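Local coordinates for phosphoenolpyruvate--protein phosphotransferase (Escherichia coli, PDB 5T12), which probably transfers the phosphoryl group of phosphoenolpyruvate to the carrier protein NPr in the nitrogen-metabolic phosphotransferase system, and is represented here by its enzyme I N-terminal-type (EIN) domain, at residues A[83-86]-A[87-91]; A[208-212]-A[213-217]. The protein carries 1 engineered substitution. All blocks are in the same frame, centred on the assembly; numbering follows the deposited sequence.

Interaction 1 (A[83-86]-A[87-91]); sequences TRLR and RELFA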
loop_
_atom_site.group_PDB
_atom_site.type_symbol
_atom_site.label_atom_id
_atom_site.label_comp_id
_atom_site.label_asym_id
_atom_site.label_seq_id
_atom_site.Cartn_x
_atom_site.Cartn_y
_atom_site.Cartn_z
ATOM N N THR A 83 12.650 -14.484 15.229
ATOM C CA THR A 83 12.841 -15.862 14.788
ATOM C C THR A 83 11.615 -16.721 15.063
ATOM O O THR A 83 11.355 -17.680 14.329
ATOM C CB THR A 83 14.072 -16.466 15.464
ATOM O OG1 THR A 83 13.886 -16.470 16.885
ATOM C CG2 THR A 83 15.316 -15.657 15.123
ATOM N N ARG A 84 10.852 -16.398 16.113
ATOM C CA ARG A 84 9.615 -17.129 16.375
ATOM C C ARG A 84 8.628 -16.983 15.227
ATOM O O ARG A 84 7.901 -17.931 14.910
ATOM C CB ARG A 84 8.986 -16.654 17.685
ATOM C CG ARG A 84 9.688 -17.165 18.932
ATOM C CD ARG A 84 9.195 -16.449 20.177
ATOM N NE ARG A 84 9.587 -15.041 20.181
ATOM C CZ ARG A 84 9.345 -14.199 21.178
ATOM N NH1 ARG A 84 8.706 -14.616 22.264
ATOM N NH2 ARG A 84 9.741 -12.937 21.093
ATOM N N LEU A 85 8.585 -15.808 14.592
ATOM C CA LEU A 85 7.762 -15.643 13.399
ATOM C C LEU A 85 8.266 -16.519 12.261
ATOM O O LEU A 85 7.472 -17.145 11.549
ATOM C CB LEU A 85 7.741 -14.175 12.971
ATOM C CG LEU A 85 7.075 -13.888 11.623
ATOM C CD1 LEU A 85 5.593 -14.227 11.671
ATOM C CD2 LEU A 85 7.285 -12.441 11.207
ATOM N N ARG A 86 9.587 -16.576 12.074
ATOM C CA ARG A 86 10.149 -17.388 11.002
ATOM C C ARG A 86 9.914 -18.873 11.253
ATOM O O ARG A 86 9.669 -19.638 10.312
ATOM C CB ARG A 86 11.641 -17.086 10.854
ATOM C CG ARG A 86 12.279 -17.663 9.607
ATOM C CD ARG A 86 13.247 -18.777 9.956
ATOM N NE ARG A 86 14.356 -18.312 10.784
ATOM C CZ ARG A 86 15.285 -19.113 11.296
ATOM N NH1 ARG A 86 15.238 -20.418 11.066
ATOM N NH2 ARG A 86 16.262 -18.610 12.039
ATOM N N ARG A 87 9.977 -19.298 12.517
ATOM C CA ARG A 87 9.711 -20.696 12.841
ATOM C C ARG A 87 8.249 -21.049 12.598
ATOM O O ARG A 87 7.935 -22.177 12.199
ATOM C CB ARG A 87 10.105 -20.988 14.289
ATOM C CG ARG A 87 11.585 -20.801 14.580
ATOM C CD ARG A 87 11.939 -21.250 15.987
ATOM N NE ARG A 87 11.810 -22.697 16.142
ATOM C CZ ARG A 87 12.139 -23.364 17.243
ATOM N NH1 ARG A 87 11.987 -24.680 17.290
ATOM N NH2 ARG A 87 12.619 -22.718 18.296
ATOM N N GLU A 88 7.339 -20.101 12.841
ATOM C CA GLU A 88 5.937 -20.319 12.494
ATOM C C GLU A 88 5.773 -20.532 10.996
ATOM O O GLU A 88 4.957 -21.352 10.561
ATOM C CB GLU A 88 5.085 -19.136 12.957
ATOM C CG GLU A 88 4.956 -18.979 14.466
ATOM C CD GLU A 88 4.181 -20.109 15.115
ATOM O OE1 GLU A 88 4.774 -21.182 15.351
ATOM O OE2 GLU A 88 2.977 -19.926 15.387
ATOM N N LEU A 89 6.547 -19.801 10.190
ATOM C CA LEU A 89 6.467 -19.936 8.740
ATOM C C LEU A 89 7.142 -21.214 8.258
ATOM O O LEU A 89 6.668 -21.847 7.308
ATOM C CB LEU A 89 7.090 -18.712 8.069
ATOM C CG LEU A 89 6.416 -17.368 8.358
ATOM C CD1 LEU A 89 7.334 -16.215 7.991
ATOM C CD2 LEU A 89 5.099 -17.258 7.607
ATOM N N PHE A 90 8.247 -21.610 8.896
ATOM C CA PHE A 90 8.917 -22.845 8.500
ATOM C C PHE A 90 8.098 -24.073 8.872
ATOM O O PHE A 90 8.205 -25.110 8.208
ATOM C CB PHE A 90 10.305 -22.928 9.137
ATOM C CG PHE A 90 11.358 -22.139 8.410
ATOM C CD1 PHE A 90 11.010 -21.240 7.414
ATOM C CD2 PHE A 90 12.699 -22.310 8.712
ATOM C CE1 PHE A 90 11.978 -20.517 6.742
ATOM C CE2 PHE A 90 13.673 -21.592 8.040
ATOM C CZ PHE A 90 13.311 -20.694 7.055
ATOM N N ALA A 91 7.282 -23.976 9.925
ATOM C CA ALA A 91 6.426 -25.094 10.308
ATOM C C ALA A 91 5.398 -25.406 9.231
ATOM O O ALA A 91 5.012 -26.568 9.059
ATOM C CB ALA A 91 5.732 -24.792 11.635
#
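Arg86 lays the aliphatic part of its side chain over one face of the Phe90 ring, one helical turn further on. The touch is a CH-pi contact: Arg86 CD stands 3.6 Å from the centroid of the Phe90 ring, 19° off the ring normal and displaced toward the CE2 and CZ side. Arg86 CG stands anti to the backbone N (chi1 -169°), and bends at chi2 and chi3 bring CD over the ring. The guanidinium carries on past the rim, with Arg86 NH1 3.6 Å from Phe90 CE2, and its plane is turned 60° from that of the ring, so this is no flat cation-pi stack. Phe90 also rests against Arg40 and Thr44 of helix 36-61, and a serine here would probably leave the Arg86 methylenes without the ring they cover and open a gap beside that helix.

The apolar contact on the inward side is looser. Leu85 CG and Leu89 CD1 are 4.3 Å apart, and both leucines also meet Val106 of helix 99-115; Leu89 reaches Leu47 of helix 36-61 as well.

Backbone hydrogen bonds tie the two segments together. Arg87 N donates to Thr83 O at 2.8 Å, and Phe90 N to Arg86 O at the same 2.8 Å; Glu88 N to Arg84 O and Leu89 N to Leu85 O are slightly longer. Among the polar ends, Arg84 NE turns back to a salt bridge with Asp82.

Taken together, the i to i+4 bonds and side-chain pairs are those of an amphipathic alpha-helix, here helix 83-94, packed by its leucine side against its neighbours in the helical part of this phosphotransfer domain.

Interaction 2 (A[208-212]-A[213-217]); sequences SVLHR and RTLIV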
loop_
_atom_site.group_PDB
_atom_site.type_symbol
_atom_site.label_atom_id
_atom_site.label_comp_id
_atom_site.label_asym_id
_atom_site.label_seq_id
_atom_site.Cartn_x
_atom_site.Cartn_y
_atom_site.Cartn_z
ATOM N N SER A 208 -13.594 3.553 -12.008
ATOM C CA SER A 208 -13.632 2.849 -13.283
ATOM C C SER A 208 -13.528 3.786 -14.480
ATOM O O SER A 208 -13.286 3.309 -15.594
ATOM C CB SER A 208 -14.915 2.022 -13.379
ATOM O OG SER A 208 -16.053 2.806 -13.060
ATOM N N VAL A 209 -13.697 5.089 -14.284
ATOM C CA VAL A 209 -13.620 6.056 -15.371
ATOM C C VAL A 209 -12.254 6.729 -15.432
ATOM O O VAL A 209 -11.703 6.917 -16.517
ATOM C CB VAL A 209 -14.751 7.098 -15.238
ATOM C CG1 VAL A 209 -14.605 8.186 -16.292
ATOM C CG2 VAL A 209 -16.100 6.417 -15.366
ATOM N N LEU A 210 -11.687 7.091 -14.279
ATOM C CA LEU A 210 -10.356 7.686 -14.262
ATOM C C LEU A 210 -9.267 6.709 -14.681
ATOM O O LEU A 210 -8.135 7.142 -14.925
ATOM C CB LEU A 210 -10.032 8.235 -12.871
ATOM C CG LEU A 210 -10.888 9.389 -12.350
ATOM C CD1 LEU A 210 -10.183 10.075 -11.193
ATOM C CD2 LEU A 210 -11.207 10.383 -13.457
ATOM N N HIS A 211 -9.576 5.416 -14.764
ATOM C CA HIS A 211 -8.588 4.425 -15.166
ATOM C C HIS A 211 -8.123 4.691 -16.594
ATOM O O HIS A 211 -8.932 4.979 -17.481
ATOM C CB HIS A 211 -9.183 3.021 -15.042
ATOM C CG HIS A 211 -8.200 1.919 -15.289
ATOM N ND1 HIS A 211 -7.044 1.771 -14.552
ATOM C CD2 HIS A 211 -8.205 0.906 -16.187
ATOM C CE1 HIS A 211 -6.377 0.718 -14.990
ATOM N NE2 HIS A 211 -7.060 0.176 -15.983
ATOM N N ARG A 212 -6.805 4.610 -16.802
ATOM C CA ARG A 212 -6.163 4.833 -18.100
ATOM C C ARG A 212 -6.320 6.269 -18.595
ATOM O O ARG A 212 -6.315 6.515 -19.802
ATOM C CB ARG A 212 -6.684 3.866 -19.166
ATOM C CG ARG A 212 -6.571 2.399 -18.819
ATOM C CD ARG A 212 -7.488 1.608 -19.723
ATOM N NE ARG A 212 -7.591 0.209 -19.336
ATOM C CZ ARG A 212 -8.679 -0.527 -19.529
ATOM N NH1 ARG A 212 -9.752 0.016 -20.089
ATOM N NH2 ARG A 212 -8.701 -1.798 -19.154
ATOM N N ARG A 213 -6.461 7.232 -17.689
ATOM C CA ARG A 213 -6.526 8.636 -18.071
ATOM C C ARG A 213 -5.492 9.437 -17.297
ATOM O O ARG A 213 -5.238 9.168 -16.119
ATOM C CB ARG A 213 -7.918 9.231 -17.831
ATOM C CG ARG A 213 -8.974 8.808 -18.838
ATOM C CD ARG A 213 -10.021 9.899 -19.008
ATOM N NE ARG A 213 -11.290 9.373 -19.501
ATOM C CZ ARG A 213 -12.369 10.117 -19.720
ATOM N NH1 ARG A 213 -12.333 11.423 -19.494
ATOM N NH2 ARG A 213 -13.484 9.555 -20.165
ATOM N N THR A 214 -4.905 10.427 -17.965
ATOM C CA THR A 214 -3.959 11.321 -17.313
ATOM C C THR A 214 -4.677 12.179 -16.278
ATOM O O THR A 214 -5.738 12.747 -16.554
ATOM C CB THR A 214 -3.263 12.210 -18.342
ATOM O OG1 THR A 214 -2.528 11.393 -19.263
ATOM C CG2 THR A 214 -2.305 13.176 -17.656
ATOM N N LEU A 215 -4.096 12.274 -15.086
ATOM C CA LEU A 215 -4.682 13.028 -13.991
ATOM C C LEU A 215 -3.627 13.916 -13.348
ATOM O O LEU A 215 -2.438 13.583 -13.332
ATOM C CB LEU A 215 -5.279 12.100 -12.924
ATOM C CG LEU A 215 -6.208 10.970 -13.371
ATOM C CD1 LEU A 215 -6.501 10.046 -12.200
ATOM C CD2 LEU A 215 -7.498 11.521 -13.952
ATOM N N ILE A 216 -4.074 15.051 -12.820
ATOM C CA ILE A 216 -3.263 15.905 -11.959
ATOM C C ILE A 216 -3.943 15.959 -10.600
ATOM O O ILE A 216 -5.074 16.448 -10.486
ATOM C CB ILE A 216 -3.090 17.321 -12.532
ATOM C CG1 ILE A 216 -2.410 17.280 -13.901
ATOM C CG2 ILE A 216 -2.284 18.184 -11.568
ATOM C CD1 ILE A 216 -2.117 18.655 -14.467
ATOM N N VAL A 217 -3.264 15.454 -9.575
ATOM C CA VAL A 217 -3.762 15.505 -8.206
ATOM C C VAL A 217 -3.064 16.650 -7.485
ATOM O O VAL A 217 -1.830 16.743 -7.492
ATOM C CB VAL A 217 -3.549 14.164 -7.479
ATOM C CG1 VAL A 217 -2.122 13.666 -7.655
ATOM C CG2 VAL A 217 -3.898 14.297 -6.003
#
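Leu210 and Leu215 meet across a type II beta turn, Leu210 to Arg213, that carries the chain from the short, weakly bonded helix 207-210 into strand 214-218 of the mixed sheet, within the PEP-utilising mobile-domain region. One backbone hydrogen bond closes the turn: Arg213 N donates to Leu210 O at 3.2 Å, coming in from above the carbonyl plane and well bent, with an N-H...O angle of 138°. A type II turn needs a positive phi at its third position, and Arg212, though not a glycine, supplies it (65°).

Beneath the turn the two leucine side chains cross at about a right angle, Leu210 CD1 lying 3.8 Å from Leu215 CD1 and Leu210 CD2 3.9 Å from Leu215 CD2. Both are buried, and both also touch Leu224 of strand 223-226 and Val157 of strand 154-158. Arg213 NH1 forms a salt bridge with Asp227; away from it, His211 ND1 accepts a hydrogen bond from the backbone N of Gln18. The extended Arg213 chain runs back past the end of the helix, and Val209 CG1 sits over one face of its guanidinium, offset toward the rim and 4.3 Å from Arg213 NH2.

In the fold
Interactions 1 and 2 sit on opposite sides of the chain's centre, with their own centres about 42 Å apart and their nearest atoms about 31 Å apart, so neither touches the other. They come in series along the chain and belong to different family regions: residues 83-91 to the N-terminal PEP-utilising family, in the helical part, and residues 208-217 to the mobile-domain family, in the part built on the mixed sheet. Both are local, yet they differ in kind, one being successive turns of a helix and the other a helix-to-strand reversal.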